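Local coordinates for putative fimbrium anchoring subunit Fim4B (Bacteroides ovatus, PDB 5CAG), which probably serves as the anchoring subunit of a fimbrium, a pilus-like surface fibre held at the bacterial outer membrane, at residues L117-I122 with D171-G176; S70-N75 with E87-I92. All blocks are in the same frame, centred on the assembly; numbering follows the deposited sequence.

Overall arrangement
Both contacts lie in the DUF5119 region, and each uses one of two paired antiparallel strands, 118-127 in contact 1 and 67-75 in contact 2. The centre of contact 1 lies about 8 Å from the centre of the chain, that of contact 2 about 15 Å; both are buried. Contact 1 (117-122 with 171-176) brings its strand against strand 172-174 of a separate four-stranded sheet. Contact 2 (70-75 with 87-92) sets the adjacent strand against a loop joining two strands of the same small sheet, in which Glu90 and Thr91 are exposed. Contact 1 mixes aliphatic packing with an amide beside backbone carbonyls, whereas contact 2 depends on two tyrosine rings and aliphatic groups.

Contact 1 (L117-I122 with D171-G176). With SO4 (sulfate ion), chain D.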
ATOM      1  N   LEU A 117      -0.042  -5.034   2.963  1.00 70.80           N
ATOM      2  CA  LEU A 117       0.492  -5.657   1.743  1.00 69.07           C
ATOM      3  C   LEU A 117       1.961  -5.985   1.964  1.00 72.27           C
ATOM      4  O   LEU A 117       2.707  -5.166   2.535  1.00 71.37           O
ATOM      5  CB  LEU A 117       0.301  -4.782   0.494  1.00 67.75           C
ATOM      6  CG  LEU A 117       0.684  -5.380  -0.841  1.00 70.65           C
ATOM      7  CD1 LEU A 117      -0.297  -6.471  -1.306  1.00 69.58           C
ATOM      8  CD2 LEU A 117       0.767  -4.320  -1.844  1.00 72.86           C
ATOM      9  N   TYR A 118       2.333  -7.229   1.591  1.00 68.19           N
ATOM     10  CA  TYR A 118       3.679  -7.773   1.715  1.00 68.32           C
ATOM     11  C   TYR A 118       4.165  -8.118   0.337  1.00 74.18           C
ATOM     12  O   TYR A 118       3.474  -8.817  -0.398  1.00 76.35           O
ATOM     13  CB  TYR A 118       3.716  -8.975   2.655  1.00 69.44           C
ATOM     14  CG  TYR A 118       3.076  -8.687   3.988  1.00 70.48           C
ATOM     15  CD1 TYR A 118       3.754  -7.976   4.975  1.00 71.50           C
ATOM     16  CD2 TYR A 118       1.774  -9.095   4.256  1.00 71.74           C
ATOM     17  CE1 TYR A 118       3.154  -7.696   6.204  1.00 72.99           C
ATOM     18  CE2 TYR A 118       1.156  -8.799   5.470  1.00 72.35           C
ATOM     19  CZ  TYR A 118       1.847  -8.104   6.443  1.00 79.37           C
ATOM     20  OH  TYR A 118       1.202  -7.854   7.634  1.00 80.67           O
ATOM     21  N   VAL A 119       5.277  -7.528  -0.074  1.00 70.06           N
ATOM     22  CA  VAL A 119       5.762  -7.717  -1.430  1.00 70.76           C
ATOM     23  C   VAL A 119       7.225  -8.137  -1.440  1.00 75.81           C
ATOM     24  O   VAL A 119       8.019  -7.723  -0.590  1.00 75.24           O
ATOM     25  CB  VAL A 119       5.534  -6.416  -2.272  1.00 73.82           C
ATOM     26  CG1 VAL A 119       6.291  -6.428  -3.606  1.00 74.92           C
ATOM     27  CG2 VAL A 119       4.058  -6.176  -2.524  1.00 73.20           C
ATOM     28  N   LEU A 120       7.552  -8.967  -2.440  1.00 73.50           N
ATOM     29  CA  LEU A 120       8.883  -9.340  -2.875  1.00 74.80           C
ATOM     30  C   LEU A 120       8.913  -9.184  -4.388  1.00 82.76           C
ATOM     31  O   LEU A 120       8.032  -9.722  -5.073  1.00 83.90           O
ATOM     32  CB  LEU A 120       9.320 -10.744  -2.452  1.00 75.14           C
ATOM     33  CG  LEU A 120      10.595 -11.236  -3.156  1.00 80.93           C
ATOM     34  CD1 LEU A 120      11.814 -10.480  -2.684  1.00 81.81           C
ATOM     35  CD2 LEU A 120      10.778 -12.702  -2.997  1.00 82.85           C
ATOM     36  N   ASN A 121       9.878  -8.415  -4.908  1.00 80.97           N
ATOM     37  CA  ASN A 121      10.011  -8.282  -6.356  1.00 83.34           C
ATOM     38  C   ASN A 121      11.486  -8.353  -6.740  1.00 91.24           C
ATOM     39  O   ASN A 121      12.315  -7.594  -6.210  1.00 92.38           O
ATOM     40  CB  ASN A 121       9.324  -7.042  -6.917  1.00 81.38           C
ATOM     41  CG  ASN A 121       9.952  -5.739  -6.547  1.00 97.42           C
ATOM     42  OD1 ASN A 121       9.802  -5.237  -5.421  1.00 97.21           O
ATOM     43  ND2 ASN A 121      10.631  -5.153  -7.513  1.00 86.34           N
ATOM     44  N   ILE A 122      11.814  -9.353  -7.586  1.00 87.59           N
ATOM     45  CA  ILE A 122      13.162  -9.618  -8.096  1.00 87.69           C
ATOM     46  C   ILE A 122      13.139  -9.229  -9.563  1.00 94.52           C
ATOM     47  O   ILE A 122      12.300  -9.764 -10.298  1.00 96.41           O
ATOM     48  CB  ILE A 122      13.555 -11.104  -7.885  1.00 89.83           C
ATOM     49  CG1 ILE A 122      13.449 -11.519  -6.412  1.00 87.29           C
ATOM     50  CG2 ILE A 122      14.940 -11.382  -8.446  1.00 92.80           C
ATOM     51  CD1 ILE A 122      13.213 -13.002  -6.192  1.00 90.84           C
ATOM     52  N   ASP A 171      -0.722   6.209  -2.774  1.00 82.32           N
ATOM     53  CA  ASP A 171      -1.988   5.502  -2.591  1.00 81.13           C
ATOM     54  C   ASP A 171      -2.033   4.281  -3.509  1.00 86.21           C
ATOM     55  O   ASP A 171      -3.001   3.513  -3.485  1.00 86.62           O
ATOM     56  CB  ASP A 171      -3.177   6.457  -2.836  1.00 83.83           C
ATOM     57  CG  ASP A 171      -3.123   7.185  -4.158  1.00 95.28           C
ATOM     58  OD1 ASP A 171      -3.534   6.589  -5.173  1.00 95.51           O
ATOM     59  OD2 ASP A 171      -2.667   8.364  -4.174  1.00102.14           O
ATOM     60  N   CYS A 172      -0.968   4.119  -4.319  1.00 83.18           N
ATOM     61  CA  CYS A 172      -0.728   3.018  -5.249  1.00 83.25           C
ATOM     62  C   CYS A 172       0.683   2.513  -5.120  1.00 86.78           C
ATOM     63  O   CYS A 172       1.569   3.280  -4.764  1.00 87.93           O
ATOM     64  CB  CYS A 172      -1.006   3.461  -6.665  1.00 85.93           C
ATOM     65  SG  CYS A 172      -2.732   3.802  -6.965  1.00 91.03           S
ATOM     66  N   TYR A 173       0.911   1.232  -5.409  1.00 81.49           N
ATOM     67  CA  TYR A 173       2.250   0.680  -5.324  1.00 80.59           C
ATOM     68  C   TYR A 173       2.483  -0.197  -6.544  1.00 90.10           C
ATOM     69  O   TYR A 173       1.694  -1.106  -6.804  1.00 90.16           O
ATOM     70  CB  TYR A 173       2.467  -0.068  -3.991  1.00 77.82           C
ATOM     71  CG  TYR A 173       3.867  -0.612  -3.784  1.00 77.55           C
ATOM     72  CD1 TYR A 173       4.901   0.208  -3.322  1.00 77.95           C
ATOM     73  CD2 TYR A 173       4.153  -1.953  -4.014  1.00 78.51           C
ATOM     74  CE1 TYR A 173       6.189  -0.296  -3.112  1.00 75.14           C
ATOM     75  CE2 TYR A 173       5.437  -2.466  -3.816  1.00 79.96           C
ATOM     76  CZ  TYR A 173       6.456  -1.637  -3.361  1.00 83.70           C
ATOM     77  OH  TYR A 173       7.722  -2.182  -3.212  1.00 82.78           O
ATOM     78  N   CYS A 174       3.517   0.153  -7.347  1.00 90.50           N
ATOM     79  CA  CYS A 174       3.921  -0.601  -8.522  1.00 93.16           C
ATOM     80  C   CYS A 174       4.754  -1.712  -7.998  1.00 93.86           C
ATOM     81  O   CYS A 174       5.864  -1.462  -7.524  1.00 93.56           O
ATOM     82  CB  CYS A 174       4.680   0.279  -9.509  1.00 97.38           C
ATOM     83  SG  CYS A 174       3.618   1.345 -10.521  1.00104.45           S
ATOM     84  N   ILE A 175       4.160  -2.916  -7.928  1.00 87.42           N
ATOM     85  CA  ILE A 175       4.786  -4.107  -7.353  1.00 85.06           C
ATOM     86  C   ILE A 175       6.065  -4.474  -8.121  1.00 89.77           C
ATOM     87  O   ILE A 175       7.094  -4.659  -7.493  1.00 89.79           O
ATOM     88  CB  ILE A 175       3.778  -5.277  -7.268  1.00 87.28           C
ATOM     89  CG1 ILE A 175       2.654  -4.942  -6.265  1.00 85.05           C
ATOM     90  CG2 ILE A 175       4.479  -6.574  -6.877  1.00 87.78           C
ATOM     91  CD1 ILE A 175       1.427  -5.723  -6.391  1.00 83.47           C
ATOM     92  N   GLY A 176       6.013  -4.521  -9.444  1.00 87.82           N
ATOM     93  CA  GLY A 176       7.199  -4.820 -10.233  1.00 90.00           C
ATOM     94  C   GLY A 176       8.267  -3.738 -10.197  1.00 96.07           C
ATOM     95  O   GLY A 176       9.465  -4.043 -10.245  1.00 97.80           O
TER
HETATM   96  S   SO4 D 403       1.317  -6.153  11.512  1.00207.07           S
HETATM   97  O1  SO4 D 403      -0.136  -6.131  11.298  1.00206.72           O
HETATM   98  O2  SO4 D 403       1.701  -7.352  12.248  1.00206.24           O
HETATM   99  O3  SO4 D 403       1.999  -6.121  10.212  1.00206.71           O
HETATM  100  O4  SO4 D 403       1.715  -4.991  12.301  1.00207.80           O
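Val119 and Ile175 meet in the close-packed part of this contact, their side chains crossing at a slant with CG1 of Val119 3.7 Å from CG2 of Ile175. The same Val119 CG1 comes up to the edge of the Tyr173 ring, near its plane, 4.1 Å from CE2; the two side chains reach for each other from opposite directions. Tyr173 gets its ring there by an extended first torsion (chi1 -177°), with CG anti to the backbone N. Two residues further along the strand, Asn121 is also directed at 171-176, and its amide carbon CG lies 3.2 Å from the carbonyl O of Ile175. That carbonyl is no partner for Asn121 OD1, since both are acceptors, 3.5 Å apart. Instead OD1 accepts a hydrogen bond from Lys209 NZ and ND2 bonds to the hydroxyl of Tyr89, so both ends of the buried amide are engaged.

The solvent side of the contact is at Ile122 and Cys174, both partly exposed. Tyr118 makes no contact with 171-176; buried edge-to-face against Trp26, it takes its polar end away from the contact, where OH makes a weak 3.2 Å hydrogen bond to O3 of a sulfate, probably from the crystallisation liquor, which Thr30 and Lys146 also bind.

Asp171 and Cys172 form a classic beta bulge opposite Val181, just before Tyr173. Strand 118-127 runs between 67-75 and 134-154, antiparallel to both, while 172-174 lies between 93-96 and 179-181 in the four-stranded sheet; Ile175 also touches Val72 of 67-75 and Ala94 of 93-96.

Contact 2 (S70-N75 with E87-I92); sequences SVVVYN and ESYETI
The loop between strands 81-84 and 93-96 folds over one face of strand 67-75, where Tyr89 and Ile92 meet Ser70, Val72 and Tyr74. Alternate residues of the strand point toward the loop, so the three make a row beneath it. Ser70 CB sits over the face of the Tyr89 ring in a CH-pi contact, 3.5 Å from the ring centroid and only 11° off the normal. At the edge of the same ring, near its plane, the backbone O of Val71 lies 3.3 Å from CE1. Val72 slides past the tyrosine in the opposite direction, its CG1 3.6 Å from CE1 of Tyr89. This methyl also reaches Ile92, 4.2 Å from its CG2.

The row ends at Tyr74, whose CE2 is 3.8 Å from CD1 of Ile92. Ile92 spans that gap with a fully extended chain: chi1 of -174° and chi2 of 165° carry CD1 out to the tyrosine. In the loop backbone, Ser88 O accepts hydrogen bonds from both Thr91 N and Ile92 N, closing the turn between Tyr89 and Ile92. Thr91 OG1 adds a bond to Gly85 O.

No hydrogen bond joins the two segments. The polar ends are met by other parts of the chain: Ser70 OG by Asp123 O, Tyr89 OH by the Asp123 carboxylate and by Asn121 ND2, and Tyr74 OH by Arg38. The direct contact is therefore one of shape and apolar burial, mostly carbon, with the Val71 carbonyl at the ring edge, while the polar bonds of Tyr89 tie the loop to the adjoining strand 118-127.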
ATOM      1  N   SER A  70      11.423 -12.335 -14.140  1.00 97.85           N
ATOM      2  CA  SER A  70      11.192 -11.261 -13.194  1.00 93.65           C
ATOM      3  C   SER A  70      10.170 -11.868 -12.236  1.00 94.92           C
ATOM      4  O   SER A  70       9.290 -12.587 -12.709  1.00 96.58           O
ATOM      5  CB  SER A  70      10.701 -10.010 -13.907  1.00 96.02           C
ATOM      6  OG  SER A  70      11.727  -9.413 -14.679  1.00102.30           O
ATOM      7  N   VAL A  71      10.316 -11.717 -10.916  1.00 87.40           N
ATOM      8  CA  VAL A  71       9.373 -12.398 -10.018  1.00 85.72           C
ATOM      9  C   VAL A  71       8.628 -11.407  -9.115  1.00 87.36           C
ATOM     10  O   VAL A  71       9.198 -10.377  -8.728  1.00 87.69           O
ATOM     11  CB  VAL A  71      10.097 -13.486  -9.163  1.00 89.31           C
ATOM     12  CG1 VAL A  71       9.113 -14.296  -8.324  1.00 87.92           C
ATOM     13  CG2 VAL A  71      10.930 -14.414 -10.031  1.00 91.75           C
ATOM     14  N   VAL A  72       7.369 -11.740  -8.762  1.00 80.65           N
ATOM     15  CA  VAL A  72       6.567 -10.974  -7.801  1.00 78.58           C
ATOM     16  C   VAL A  72       5.899 -11.948  -6.824  1.00 85.37           C
ATOM     17  O   VAL A  72       5.440 -13.020  -7.228  1.00 88.04           O
ATOM     18  CB  VAL A  72       5.520  -9.968  -8.366  1.00 80.74           C
ATOM     19  CG1 VAL A  72       6.166  -8.834  -9.134  1.00 80.79           C
ATOM     20  CG2 VAL A  72       4.453 -10.658  -9.194  1.00 82.03           C
ATOM     21  N   VAL A  73       5.876 -11.588  -5.540  1.00 79.57           N
ATOM     22  CA  VAL A  73       5.209 -12.371  -4.505  1.00 78.51           C
ATOM     23  C   VAL A  73       4.462 -11.402  -3.635  1.00 82.99           C
ATOM     24  O   VAL A  73       5.087 -10.509  -3.040  1.00 83.58           O
ATOM     25  CB  VAL A  73       6.126 -13.270  -3.646  1.00 81.13           C
ATOM     26  CG1 VAL A  73       5.284 -14.197  -2.777  1.00 80.29           C
ATOM     27  CG2 VAL A  73       7.095 -14.067  -4.499  1.00 82.54           C
ATOM     28  N   TYR A  74       3.143 -11.551  -3.551  1.00 76.89           N
ATOM     29  CA  TYR A  74       2.369 -10.665  -2.703  1.00 74.12           C
ATOM     30  C   TYR A  74       1.238 -11.464  -2.041  1.00 78.08           C
ATOM     31  O   TYR A  74       0.907 -12.550  -2.515  1.00 78.24           O
ATOM     32  CB  TYR A  74       1.857  -9.462  -3.509  1.00 74.90           C
ATOM     33  CG  TYR A  74       0.838  -9.815  -4.573  1.00 78.70           C
ATOM     34  CD1 TYR A  74      -0.519  -9.875  -4.274  1.00 80.19           C
ATOM     35  CD2 TYR A  74       1.228 -10.064  -5.886  1.00 82.11           C
ATOM     36  CE1 TYR A  74      -1.460 -10.199  -5.248  1.00 83.99           C
ATOM     37  CE2 TYR A  74       0.291 -10.409  -6.870  1.00 85.30           C
ATOM     38  CZ  TYR A  74      -1.054 -10.479  -6.543  1.00 93.95           C
ATOM     39  OH  TYR A  74      -2.004 -10.799  -7.487  1.00 99.33           O
ATOM     40  N   ASN A  75       0.675 -10.949  -0.939  1.00 73.82           N
ATOM     41  CA  ASN A  75      -0.430 -11.614  -0.258  1.00 74.38           C
ATOM     42  C   ASN A  75      -1.737 -11.299  -1.003  1.00 82.66           C
ATOM     43  O   ASN A  75      -2.042 -10.138  -1.317  1.00 80.97           O
ATOM     44  CB  ASN A  75      -0.488 -11.221   1.203  1.00 69.79           C
ATOM     45  CG  ASN A  75      -0.598  -9.745   1.462  1.00 84.32           C
ATOM     46  OD1 ASN A  75       0.246  -8.932   1.043  1.00 77.24           O
ATOM     47  ND2 ASN A  75      -1.636  -9.385   2.198  1.00 73.28           N
ATOM     48  N   GLU A  87      -0.713  -8.529 -15.970  1.00100.30           N
ATOM     49  CA  GLU A  87      -0.265  -9.097 -17.249  1.00104.08           C
ATOM     50  C   GLU A  87       1.266  -8.894 -17.471  1.00107.23           C
ATOM     51  O   GLU A  87       1.898  -9.725 -18.128  1.00108.76           O
ATOM     52  CB  GLU A  87      -1.084  -8.526 -18.433  1.00108.87           C
ATOM     53  CG  GLU A  87      -1.064  -7.002 -18.574  1.00121.65           C
ATOM     54  CD  GLU A  87      -2.149  -6.179 -17.889  1.00147.20           C
ATOM     55  OE1 GLU A  87      -3.086  -6.765 -17.296  1.00149.55           O
ATOM     56  OE2 GLU A  87      -2.079  -4.931 -17.985  1.00136.92           O
ATOM     57  N   SER A  88       1.852  -7.821 -16.904  1.00100.76           N
ATOM     58  CA  SER A  88       3.274  -7.518 -17.040  1.00100.47           C
ATOM     59  C   SER A  88       3.904  -7.118 -15.711  1.00101.35           C
ATOM     60  O   SER A  88       3.278  -6.407 -14.927  1.00 99.33           O
ATOM     61  CB  SER A  88       3.478  -6.395 -18.049  1.00106.41           C
ATOM     62  OG  SER A  88       4.753  -5.790 -17.900  1.00119.15           O
ATOM     63  N   TYR A  89       5.173  -7.508 -15.497  1.00 97.37           N
ATOM     64  CA  TYR A  89       5.947  -7.139 -14.307  1.00 93.91           C
ATOM     65  C   TYR A  89       5.937  -5.611 -14.163  1.00 99.50           C
ATOM     66  O   TYR A  89       5.544  -5.099 -13.116  1.00 96.97           O
ATOM     67  CB  TYR A  89       7.389  -7.694 -14.436  1.00 94.75           C
ATOM     68  CG  TYR A  89       8.325  -7.458 -13.265  1.00 92.30           C
ATOM     69  CD1 TYR A  89       8.200  -8.193 -12.086  1.00 91.42           C
ATOM     70  CD2 TYR A  89       9.416  -6.596 -13.380  1.00 93.20           C
ATOM     71  CE1 TYR A  89       9.095  -8.024 -11.029  1.00 90.09           C
ATOM     72  CE2 TYR A  89      10.320  -6.420 -12.332  1.00 91.87           C
ATOM     73  CZ  TYR A  89      10.155  -7.136 -11.156  1.00 97.60           C
ATOM     74  OH  TYR A  89      11.022  -6.945 -10.104  1.00 95.32           O
ATOM     75  N   GLU A  90       6.230  -4.892 -15.271  1.00100.76           N
ATOM     76  CA  GLU A  90       6.291  -3.426 -15.337  1.00101.70           C
ATOM     77  C   GLU A  90       4.936  -2.722 -15.083  1.00104.39           C
ATOM     78  O   GLU A  90       4.952  -1.516 -14.831  1.00105.14           O
ATOM     79  CB  GLU A  90       6.879  -2.957 -16.684  1.00107.38           C
ATOM     80  CG  GLU A  90       8.377  -3.237 -16.843  1.00128.38           C
ATOM     81  CD  GLU A  90       9.373  -2.350 -16.098  1.00162.45           C
ATOM     82  OE1 GLU A  90       9.379  -1.120 -16.339  1.00171.21           O
ATOM     83  OE2 GLU A  90      10.198  -2.898 -15.328  1.00153.19           O
ATOM     84  N   THR A  91       3.793  -3.449 -15.085  1.00 97.98           N
ATOM     85  CA  THR A  91       2.486  -2.814 -14.867  1.00 95.74           C
ATOM     86  C   THR A  91       1.709  -3.273 -13.614  1.00 95.12           C
ATOM     87  O   THR A  91       0.760  -2.571 -13.236  1.00 93.48           O
ATOM     88  CB  THR A  91       1.570  -3.008 -16.083  1.00 99.35           C
ATOM     89  OG1 THR A  91       1.423  -4.393 -16.369  1.00 95.96           O
ATOM     90  CG2 THR A  91       2.062  -2.278 -17.297  1.00100.71           C
ATOM     91  N   ILE A  92       2.063  -4.430 -12.996  1.00 89.19           N
ATOM     92  CA  ILE A  92       1.335  -4.967 -11.836  1.00 85.93           C
ATOM     93  C   ILE A  92       1.419  -3.935 -10.688  1.00 88.90           C
ATOM     94  O   ILE A  92       2.505  -3.587 -10.201  1.00 89.19           O
ATOM     95  CB  ILE A  92       1.747  -6.423 -11.465  1.00 87.86           C
ATOM     96  CG1 ILE A  92       0.854  -6.995 -10.349  1.00 85.42           C
ATOM     97  CG2 ILE A  92       3.238  -6.569 -11.156  1.00 88.22           C
ATOM     98  CD1 ILE A  92       0.931  -8.509 -10.156  1.00 86.95           C
TER